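Side-chain contacts in ATPase BagA (PDB 6BS3), which hydrolyses ATP as one subunit of the heterodimeric BagAB complex of Mycobacterium tuberculosis, an activity required for resistance to nitric oxide and to elevated glycerol: residues L100-L103 with D104-N108; G194-K197 with L198-N202; E287-Q290 with H291-I295. One frame throughout, in Å; residues are numbered along the deposited sequence.

Contact 1 of 3, residues L100-L103 with D104-N108; sequences LEYL and DMFYN
Tyr102 reaches forward along the last turns of helix 95-107 and lays its ring beside those of Phe106 and Tyr107, so that three aromatic side chains cluster on one flank of the helix. With CG anti to the backbone nitrogen (chi1 173°), its ring is carried alongside the next turn. The two tyrosines lie side by side and point the same way, CE2 of Tyr102 standing 3.7 Å from CE2 of Tyr107 and meeting the Tyr107 ring at its edge, near the ring plane. Their planes are inclined by 53°, neither stacked nor edge-to-face. Phe106 approaches the CE1 side of the Tyr102 ring, with Phe106 CD1 4.0 Å from Tyr102 CE1 and the two side chains crossing at about a right angle. The two phenol oxygens are 3.9 Å apart and share one water, at 2.9 Å from Tyr102 OH and 2.7 Å from Tyr107 OH.

Leu103 contributes mainly through its backbone. Its O accepts Tyr107 N at 3.1 Å, a longer bond than the 2.9 Å from Phe106 N to Tyr102 O. Asn108, with positive phi, is the first residue after the helix to leave helical phi/psi. Val188 of helix 188-200 touches both tyrosines, and a neighbouring subunit packs on Tyr102, Leu103 and Tyr107. Chemically, the cluster is apolar where ring carbons make the contacts between the rings and polar at the two tyrosine hydroxyls, which a water bridges.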
loop_
_atom_site.group_PDB
_atom_site.type_symbol
_atom_site.label_atom_id
_atom_site.label_comp_id
_atom_site.label_asym_id
_atom_site.label_seq_id
_atom_site.Cartn_x
_atom_site.Cartn_y
_atom_site.Cartn_z
ATOM N N LEU A 100 11.040 -4.854 26.642
ATOM C CA LEU A 100 11.659 -4.586 27.954
ATOM C C LEU A 100 10.653 -4.788 29.092
ATOM O O LEU A 100 11.008 -5.335 30.133
ATOM C CB LEU A 100 12.254 -3.163 28.037
ATOM C CG LEU A 100 13.304 -2.738 27.008
ATOM C CD1 LEU A 100 13.811 -1.355 27.318
ATOM C CD2 LEU A 100 14.468 -3.665 26.992
ATOM N N GLU A 101 9.403 -4.350 28.881
ATOM C CA GLU A 101 8.276 -4.504 29.805
ATOM C C GLU A 101 8.044 -6.005 30.075
ATOM O O GLU A 101 7.836 -6.410 31.210
ATOM C CB GLU A 101 7.026 -3.922 29.127
ATOM C CG GLU A 101 6.231 -2.889 29.903
ATOM C CD GLU A 101 5.110 -2.235 29.111
ATOM O OE1 GLU A 101 4.599 -2.844 28.136
ATOM O OE2 GLU A 101 4.742 -1.094 29.475
ATOM N N TYR A 102 8.097 -6.821 29.008
ATOM C CA TYR A 102 7.902 -8.267 29.008
ATOM C C TYR A 102 9.043 -8.963 29.745
ATOM O O TYR A 102 8.769 -9.754 30.641
ATOM C CB TYR A 102 7.777 -8.726 27.548
ATOM C CG TYR A 102 7.728 -10.210 27.275
ATOM C CD1 TYR A 102 6.512 -10.864 27.105
ATOM C CD2 TYR A 102 8.889 -10.921 26.991
ATOM C CE1 TYR A 102 6.456 -12.213 26.749
ATOM C CE2 TYR A 102 8.848 -12.269 26.642
ATOM C CZ TYR A 102 7.628 -12.911 26.520
ATOM O OH TYR A 102 7.584 -14.238 26.168
ATOM N N LEU A 103 10.312 -8.649 29.398
ATOM C CA LEU A 103 11.497 -9.213 30.052
ATOM C C LEU A 103 11.477 -8.958 31.554
ATOM O O LEU A 103 11.748 -9.869 32.335
ATOM C CB LEU A 103 12.786 -8.631 29.451
ATOM C CG LEU A 103 13.297 -9.255 28.161
ATOM C CD1 LEU A 103 14.371 -8.393 27.555
ATOM C CD2 LEU A 103 13.862 -10.631 28.402
ATOM N N ASP A 104 11.119 -7.730 31.952
ATOM C CA ASP A 104 11.055 -7.327 33.351
ATOM C C ASP A 104 9.868 -7.937 34.113
ATOM O O ASP A 104 10.071 -8.436 35.214
ATOM C CB ASP A 104 11.087 -5.793 33.482
ATOM C CG ASP A 104 11.160 -5.272 34.905
ATOM O OD1 ASP A 104 12.092 -5.684 35.650
ATOM O OD2 ASP A 104 10.297 -4.444 35.276
ATOM N N MET A 105 8.650 -7.910 33.544
ATOM C CA MET A 105 7.457 -8.437 34.217
ATOM C C MET A 105 7.394 -9.975 34.268
ATOM O O MET A 105 6.974 -10.521 35.286
ATOM C CB MET A 105 6.172 -7.844 33.594
ATOM C CG MET A 105 4.924 -7.956 34.473
ATOM S SD MET A 105 4.922 -6.836 35.912
ATOM C CE MET A 105 3.354 -7.310 36.715
ATOM N N PHE A 106 7.815 -10.666 33.197
ATOM C CA PHE A 106 7.705 -12.125 33.096
ATOM C C PHE A 106 8.961 -12.927 33.430
ATOM O O PHE A 106 8.843 -14.111 33.754
ATOM C CB PHE A 106 7.212 -12.511 31.688
ATOM C CG PHE A 106 5.739 -12.303 31.402
ATOM C CD1 PHE A 106 5.085 -13.078 30.452
ATOM C CD2 PHE A 106 5.006 -11.329 32.077
ATOM C CE1 PHE A 106 3.726 -12.889 30.189
ATOM C CE2 PHE A 106 3.646 -11.151 31.823
ATOM C CZ PHE A 106 3.016 -11.929 30.877
ATOM N N TYR A 107 10.153 -12.318 33.313
ATOM C CA TYR A 107 11.423 -13.014 33.547
ATOM C C TYR A 107 12.358 -12.269 34.511
ATOM O O TYR A 107 13.442 -12.780 34.819
ATOM C CB TYR A 107 12.145 -13.240 32.206
ATOM C CG TYR A 107 11.434 -14.162 31.243
ATOM C CD1 TYR A 107 11.632 -15.538 31.291
ATOM C CD2 TYR A 107 10.581 -13.658 30.266
ATOM C CE1 TYR A 107 11.002 -16.392 30.389
ATOM C CE2 TYR A 107 9.928 -14.503 29.371
ATOM C CZ TYR A 107 10.153 -15.869 29.428
ATOM O OH TYR A 107 9.522 -16.711 28.546
ATOM N N ASN A 108 11.947 -11.064 34.974
ATOM C CA ASN A 108 12.725 -10.182 35.859
ATOM C C ASN A 108 14.142 -9.878 35.270
ATOM O O ASN A 108 15.144 -9.832 36.003
ATOM C CB ASN A 108 12.762 -10.715 37.316
ATOM C CG ASN A 108 13.119 -9.671 38.355
ATOM O OD1 ASN A 108 12.636 -8.531 38.337
ATOM N ND2 ASN A 108 13.979 -10.045 39.290
HETATM O O HOH W 1 9.376 -16.458 25.858
#

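Contact 2 of 3, residues G194-K197 with L198-N202; sequences GVVK and LLHSN
His200 turns its ring back over the preceding turn and gives ND1-H to Val196 O at 2.8 Å. The oxygen lies close to the imidazole plane, only 8° out of it, so the ring meets the carbonyl with its edge. His200 N donates to the same oxygen at 3.1 Å, and the two donors approach from opposite faces of the carbonyl plane. CG of His200 sits beside its own backbone nitrogen (chi1 -72°), a torsion that folds the ring back for this double grip. At the far edge NE2 is hydrogen-bonded to Met230 O, so both ring nitrogens have backbone oxygens as partners and the ring's rotation is fixed.

Two residues after Val196, Leu198 O is held by Ser201 OG at 2.9 Å and by Ser201 N at 3.2 Å, both from one face of its plane, and by Thr204 OG1 as well. Ser201 OG is also hydrogen-bonded to Gln203 N. The carbonyls at the end of the helix are in this way partly supplied by side chains. Leu199 N is hydrogen-bonded to Val195 O, and the two side chains lie side by side, CD1 of Leu199 4.0 Å from CG1 of Val195; Lys197 NZ turns back to a salt bridge with Glu193.

This is the C-terminal end of helix 188-200, leading into strand 204-210 of the central sheet. Val195 and Leu198 pack on helix 130-146, and Val195, Val196 and Leu199 on Val175 of helix 175-179.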
loop_
_atom_site.group_PDB
_atom_site.type_symbol
_atom_site.label_atom_id
_atom_site.label_comp_id
_atom_site.label_asym_id
_atom_site.label_seq_id
_atom_site.Cartn_x
_atom_site.Cartn_y
_atom_site.Cartn_z
ATOM N N GLY A 194 -5.458 -16.961 27.021
ATOM C CA GLY A 194 -6.359 -15.841 27.249
ATOM C C GLY A 194 -6.484 -14.951 26.032
ATOM O O GLY A 194 -7.556 -14.396 25.786
ATOM N N VAL A 195 -5.382 -14.822 25.250
ATOM C CA VAL A 195 -5.315 -14.032 24.011
ATOM C C VAL A 195 -6.181 -14.725 22.948
ATOM O O VAL A 195 -7.043 -14.067 22.350
ATOM C CB VAL A 195 -3.854 -13.752 23.546
ATOM C CG1 VAL A 195 -3.825 -13.050 22.183
ATOM C CG2 VAL A 195 -3.091 -12.923 24.590
ATOM N N VAL A 196 -5.984 -16.064 22.768
ATOM C CA VAL A 196 -6.740 -16.930 21.852
ATOM C C VAL A 196 -8.241 -16.850 22.173
ATOM O O VAL A 196 -9.042 -16.681 21.252
ATOM C CB VAL A 196 -6.243 -18.406 21.902
ATOM C CG1 VAL A 196 -7.258 -19.374 21.291
ATOM C CG2 VAL A 196 -4.895 -18.556 21.221
ATOM N N LYS A 197 -8.609 -16.998 23.476
ATOM C CA LYS A 197 -9.993 -16.957 23.966
ATOM C C LYS A 197 -10.645 -15.625 23.621
ATOM O O LYS A 197 -11.771 -15.621 23.135
ATOM C CB LYS A 197 -10.046 -17.187 25.486
ATOM C CG LYS A 197 -10.429 -18.598 25.876
ATOM C CD LYS A 197 -10.142 -18.870 27.351
ATOM C CE LYS A 197 -8.905 -19.720 27.540
ATOM N NZ LYS A 197 -8.435 -19.732 28.951
ATOM N N LEU A 198 -9.930 -14.496 23.871
ATOM C CA LEU A 198 -10.425 -13.153 23.576
ATOM C C LEU A 198 -10.676 -12.984 22.080
ATOM O O LEU A 198 -11.781 -12.590 21.704
ATOM C CB LEU A 198 -9.487 -12.052 24.120
ATOM C CG LEU A 198 -9.811 -10.596 23.686
ATOM C CD1 LEU A 198 -11.169 -10.137 24.207
ATOM C CD2 LEU A 198 -8.757 -9.638 24.150
ATOM N N LEU A 199 -9.668 -13.306 21.239
ATOM C CA LEU A 199 -9.745 -13.170 19.773
ATOM C C LEU A 199 -10.881 -13.948 19.127
ATOM O O LEU A 199 -11.524 -13.421 18.232
ATOM C CB LEU A 199 -8.419 -13.523 19.091
ATOM C CG LEU A 199 -7.235 -12.605 19.386
ATOM C CD1 LEU A 199 -5.951 -13.187 18.817
ATOM C CD2 LEU A 199 -7.493 -11.166 18.889
ATOM N N HIS A 200 -11.149 -15.168 19.611
ATOM C CA HIS A 200 -12.189 -16.067 19.096
ATOM C C HIS A 200 -13.611 -15.799 19.674
ATOM O O HIS A 200 -14.585 -16.325 19.140
ATOM C CB HIS A 200 -11.759 -17.542 19.284
ATOM C CG HIS A 200 -10.662 -17.906 18.336
ATOM N ND1 HIS A 200 -9.338 -17.551 18.588
ATOM C CD2 HIS A 200 -10.729 -18.483 17.114
ATOM C CE1 HIS A 200 -8.650 -17.935 17.526
ATOM N NE2 HIS A 200 -9.441 -18.502 16.613
ATOM N N SER A 201 -13.738 -14.920 20.684
ATOM C CA SER A 201 -15.027 -14.610 21.301
ATOM C C SER A 201 -15.848 -13.532 20.577
ATOM O O SER A 201 -15.373 -12.896 19.632
ATOM C CB SER A 201 -14.839 -14.233 22.769
ATOM O OG SER A 201 -14.364 -12.903 22.883
ATOM N N ASN A 202 -17.086 -13.321 21.084
ATOM C CA ASN A 202 -18.062 -12.312 20.676
ATOM C C ASN A 202 -17.657 -10.911 21.186
ATOM O O ASN A 202 -18.367 -9.942 20.929
ATOM C CB ASN A 202 -19.492 -12.706 21.146
ATOM C CG ASN A 202 -19.765 -12.735 22.651
ATOM O OD1 ASN A 202 -19.016 -12.219 23.498
ATOM N ND2 ASN A 202 -20.890 -13.330 23.019
#

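Contact 3 of 3, residues E287-Q290 with H291-I295; sequences ETIQ and HATRI
Thr293 lies obliquely across Ile289, one turn back, and its hydroxyl is hydrogen-bonded to that residue's carbonyl oxygen: OG1 donates to Ile289 O at 2.8 Å, from well above the carbonyl plane. The Thr293 amide reaches the same oxygen, also at 2.8 Å, so Ile289 O is gripped twice by one residue. OG1 stands beside the backbone nitrogen (chi1 -54°), the torsion that turns the hydroxyl back down the helix, and CG2 of Ile289 rests 4.2 Å from it.

His291 uses its backbone and CB here and sends its ring elsewhere. CB lies 3.5 Å from Glu287 O, which also accepts His291 N in a hydrogen bond. With CG anti to the backbone nitrogen (chi1 169°), the imidazole swings off to give NE2 a hydrogen bond to Ala245 O. Gln290 CB lies against the adjoining His291 N, and Gln290 O, the backbone oxygen, accepts Arg294 N at 3.1 Å. Ala292 sets CB against Thr288 O at 3.3 Å and packs on Leu252 and Ala255 of helix 249-255.

Glu287 points away from this turn: both carboxylate oxygens are hydrogen-bonded to a neighbouring subunit, whose apolar side chains also pack on Glu287, Thr288, Gln290 and His291. A threonine hydroxyl bonded to the carbonyl four residues earlier is a classic intrahelical motif. Here it occurs in the middle of the long helix 278-302, which packs on both the neighbouring subunit and helix 249-255.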
loop_
_atom_site.group_PDB
_atom_site.type_symbol
_atom_site.label_atom_id
_atom_site.label_comp_id
_atom_site.label_asym_id
_atom_site.label_seq_id
_atom_site.Cartn_x
_atom_site.Cartn_y
_atom_site.Cartn_z
ATOM N N GLU A 287 -17.623 12.700 -21.743
ATOM C CA GLU A 287 -17.334 12.913 -20.323
ATOM C C GLU A 287 -18.269 12.070 -19.467
ATOM O O GLU A 287 -17.841 11.545 -18.438
ATOM C CB GLU A 287 -17.484 14.396 -19.941
ATOM C CG GLU A 287 -16.251 15.240 -20.216
ATOM C CD GLU A 287 -16.338 16.711 -19.849
ATOM O OE1 GLU A 287 -17.337 17.121 -19.217
ATOM O OE2 GLU A 287 -15.392 17.458 -20.194
ATOM N N THR A 288 -19.542 11.940 -19.887
ATOM C CA THR A 288 -20.542 11.146 -19.160
ATOM C C THR A 288 -20.398 9.659 -19.493
ATOM O O THR A 288 -20.685 8.823 -18.635
ATOM C CB THR A 288 -21.980 11.688 -19.354
ATOM O OG1 THR A 288 -22.423 11.419 -20.681
ATOM C CG2 THR A 288 -22.097 13.180 -19.050
ATOM N N ILE A 289 -19.955 9.331 -20.730
ATOM C CA ILE A 289 -19.713 7.948 -21.151
ATOM C C ILE A 289 -18.585 7.388 -20.272
ATOM O O ILE A 289 -18.733 6.311 -19.688
ATOM C CB ILE A 289 -19.393 7.876 -22.674
ATOM C CG1 ILE A 289 -20.676 8.075 -23.516
ATOM C CG2 ILE A 289 -18.677 6.569 -23.061
ATOM C CD1 ILE A 289 -20.446 8.546 -24.999
ATOM N N GLN A 290 -17.492 8.166 -20.129
ATOM C CA GLN A 290 -16.315 7.827 -19.334
ATOM C C GLN A 290 -16.638 7.701 -17.854
ATOM O O GLN A 290 -16.107 6.805 -17.205
ATOM C CB GLN A 290 -15.163 8.805 -19.605
ATOM C CG GLN A 290 -14.489 8.521 -20.954
ATOM C CD GLN A 290 -13.505 9.569 -21.414
ATOM O OE1 GLN A 290 -12.921 10.302 -20.620
ATOM N NE2 GLN A 290 -13.284 9.642 -22.727
ATOM N N HIS A 291 -17.550 8.544 -17.336
ATOM C CA HIS A 291 -18.002 8.476 -15.946
ATOM C C HIS A 291 -18.782 7.166 -15.739
ATOM O O HIS A 291 -18.479 6.417 -14.812
ATOM C CB HIS A 291 -18.883 9.691 -15.612
ATOM C CG HIS A 291 -19.592 9.570 -14.302
ATOM N ND1 HIS A 291 -19.003 9.982 -13.123
ATOM C CD2 HIS A 291 -20.802 9.038 -14.025
ATOM C CE1 HIS A 291 -19.876 9.706 -12.175
ATOM N NE2 HIS A 291 -20.974 9.139 -12.671
ATOM N N ALA A 292 -19.766 6.899 -16.622
ATOM C CA ALA A 292 -20.605 5.695 -16.626
ATOM C C ALA A 292 -19.778 4.419 -16.774
ATOM O O ALA A 292 -20.115 3.432 -16.127
ATOM C CB ALA A 292 -21.642 5.780 -17.725
ATOM N N THR A 293 -18.680 4.448 -17.584
ATOM C CA THR A 293 -17.741 3.319 -17.753
ATOM C C THR A 293 -17.003 3.058 -16.413
ATOM O O THR A 293 -16.766 1.909 -16.045
ATOM C CB THR A 293 -16.760 3.584 -18.919
ATOM O OG1 THR A 293 -17.486 3.892 -20.112
ATOM C CG2 THR A 293 -15.824 2.405 -19.189
ATOM N N ARG A 294 -16.671 4.129 -15.681
ATOM C CA ARG A 294 -16.005 4.026 -14.392
ATOM C C ARG A 294 -16.950 3.446 -13.323
ATOM O O ARG A 294 -16.533 2.557 -12.588
ATOM C CB ARG A 294 -15.405 5.379 -13.968
ATOM C CG ARG A 294 -14.534 5.285 -12.724
ATOM C CD ARG A 294 -14.243 6.633 -12.109
ATOM N NE ARG A 294 -13.644 6.476 -10.783
ATOM C CZ ARG A 294 -13.152 7.471 -10.055
ATOM N NH1 ARG A 294 -13.170 8.713 -10.519
ATOM N NH2 ARG A 294 -12.635 7.230 -8.856
ATOM N N ILE A 295 -18.217 3.915 -13.269
ATOM C CA ILE A 295 -19.243 3.442 -12.316
ATOM C C ILE A 295 -19.564 1.954 -12.530
ATOM O O ILE A 295 -19.592 1.191 -11.564
ATOM C CB ILE A 295 -20.537 4.332 -12.342
ATOM C CG1 ILE A 295 -20.237 5.843 -12.148
ATOM C CG2 ILE A 295 -21.597 3.851 -11.341
ATOM C CD1 ILE A 295 -19.553 6.293 -10.769
#

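Overall arrangement
The three contacts follow one another along the chain, each within a single helix: contact 1 in 95-107, contact 2 in 188-200 and contact 3 in 278-302. Contacts 1 and 2 lie on the same side of the chain's centre, their own centres about 23 Å apart, and are related through helix 188-200, whose start touches the aromatic side chains of contact 1. Contact 3 is on the opposite side, about 59 Å between centres from contact 1 and about 46 Å from contact 2. The central, mainly parallel sheet of this P-loop ATPase runs between these extremes. Contacts 1 and 3 both meet the neighbouring subunit, so this elongated chain engages its partner at widely separated places.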